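PDB 4L8E: glutathione S-transferase enzyme with thioredoxin-like domain from Xenorhabdus nematophila, which binds glutathione, two molecules per subunit, and probably catalyses its transfer to electrophilic substrates as other glutathione transferases do. Local coordinates for residues Y40-T43 with L44-E48. Sequence-based numbering, arbitrary orientation.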
# COMPACT_ATOMS: atom_id res chain seq x y z
N TYR A 40 12.91 -3.22 -9.06
CA TYR A 40 12.89 -4.54 -9.69
C TYR A 40 11.47 -5.06 -9.88
O TYR A 40 11.21 -5.82 -10.80
CB TYR A 40 13.68 -5.56 -8.88
CG TYR A 40 15.18 -5.44 -9.03
CD1 TYR A 40 15.79 -5.66 -10.26
CD2 TYR A 40 15.96 -5.12 -7.95
CE1 TYR A 40 17.17 -5.55 -10.37
CE2 TYR A 40 17.33 -5.00 -8.07
CZ TYR A 40 17.92 -5.22 -9.27
OH TYR A 40 19.29 -5.09 -9.34
N LYS A 41 10.53 -4.63 -9.04
CA LYS A 41 9.15 -5.04 -9.27
C LYS A 41 8.73 -4.72 -10.69
O LYS A 41 8.04 -5.50 -11.33
CB LYS A 41 8.18 -4.32 -8.33
CG LYS A 41 8.35 -4.61 -6.86
CD LYS A 41 7.39 -3.73 -6.08
CE LYS A 41 7.52 -3.87 -4.58
NZ LYS A 41 6.62 -2.87 -3.88
N ILE A 42 9.11 -3.54 -11.16
CA ILE A 42 8.61 -3.06 -12.43
C ILE A 42 9.38 -3.69 -13.59
O ILE A 42 8.79 -4.07 -14.60
CB ILE A 42 8.60 -1.53 -12.53
CG1 ILE A 42 7.95 -0.92 -11.27
CG2 ILE A 42 7.88 -1.11 -13.79
CD1 ILE A 42 6.53 -1.47 -10.93
N THR A 43 10.69 -3.80 -13.46
CA THR A 43 11.44 -4.49 -14.53
C THR A 43 11.09 -5.98 -14.61
O THR A 43 11.07 -6.55 -15.69
CB THR A 43 12.95 -4.30 -14.42
OG1 THR A 43 13.39 -4.75 -13.14
CG2 THR A 43 13.32 -2.83 -14.62
N LEU A 44 10.76 -6.61 -13.49
CA LEU A 44 10.23 -7.98 -13.55
C LEU A 44 8.99 -8.05 -14.42
O LEU A 44 8.90 -8.91 -15.31
CB LEU A 44 9.90 -8.53 -12.15
CG LEU A 44 11.07 -8.94 -11.25
CD1 LEU A 44 10.54 -9.28 -9.84
CD2 LEU A 44 11.88 -10.13 -11.80
N PHE A 45 8.03 -7.15 -14.16
CA PHE A 45 6.79 -7.13 -14.91
C PHE A 45 7.10 -6.89 -16.40
O PHE A 45 6.63 -7.62 -17.24
CB PHE A 45 5.82 -6.07 -14.41
CG PHE A 45 4.54 -6.07 -15.16
CD1 PHE A 45 4.44 -5.43 -16.39
CD2 PHE A 45 3.45 -6.77 -14.70
CE1 PHE A 45 3.28 -5.48 -17.12
CE2 PHE A 45 2.30 -6.81 -15.42
CZ PHE A 45 2.22 -6.17 -16.65
N LEU A 46 7.91 -5.89 -16.71
CA LEU A 46 8.15 -5.51 -18.11
C LEU A 46 8.90 -6.63 -18.85
O LEU A 46 8.65 -6.89 -20.05
CB LEU A 46 8.93 -4.19 -18.17
CG LEU A 46 8.09 -2.99 -17.69
CD1 LEU A 46 9.00 -1.80 -17.42
CD2 LEU A 46 7.02 -2.63 -18.70
N GLU A 47 9.82 -7.28 -18.17
CA GLU A 47 10.55 -8.39 -18.76
C GLU A 47 9.67 -9.64 -19.00
O GLU A 47 9.85 -10.36 -19.98
CB GLU A 47 11.76 -8.76 -17.92
CG GLU A 47 12.89 -7.70 -17.94
CD GLU A 47 13.55 -7.51 -19.30
OE1 GLU A 47 13.63 -8.48 -20.09
OE2 GLU A 47 14.04 -6.38 -19.55
N GLU A 48 8.71 -9.87 -18.09
CA GLU A 48 7.74 -10.96 -18.28
C GLU A 48 6.87 -10.73 -19.52
O GLU A 48 6.61 -11.66 -20.29
CB GLU A 48 6.83 -11.10 -17.05
CG GLU A 48 7.51 -11.60 -15.80
CD GLU A 48 7.80 -13.11 -15.80
OE1 GLU A 48 7.48 -13.84 -16.77
OE2 GLU A 48 8.38 -13.57 -14.78
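Tyr40 O takes the N-H of Leu44 at 2.8 Å, the first of four consecutive i to i+4 backbone bonds that identify residues 40-48 as regular alpha-helix. Leu46 N donates to Ile42 O over 2.9 Å; Glu47 N reaches Thr43 O at 2.9 Å. The Phe45 N to Lys41 O bond is longer, 3.3 Å, and more bent at the carbonyl, its C=O...N angle being 141° against 153° or more for the other three.

Apolar contact between side chains rests on one pair: Ile42 CG2 meets Leu46 CD1 at 3.9 Å, the two chains running obliquely to each other. The torsion of Ile42 (chi1 -48°) puts CG2 anti to the backbone N and beside the carbonyl carbon, from where it meets Leu46 CD1. Leu44 instead lays its CG against a carbonyl, 3.2 Å from Tyr40 O. Thr43 OG1 lies 3.4 Å from Tyr40 O, at most a weak bond.

The polar ends find partners beyond the two segments: Lys41 NZ hydrogen-bonds to Asn38 OD1, Gln131 OE1 and Ser99 OG, and Glu47 OE2 to Tyr53 OH. Tyr40 and Lys41 each touch a bound glutathione.

Helix 37-49 is the crossover of the beta-alpha-beta unit between strands 30-33 and 54-57 of the thioredoxin-like domain; Ile42 and Thr43 pack on Leu31, Phe45 on helix 99-110, and Leu44 on Ala229 of helix 224-230.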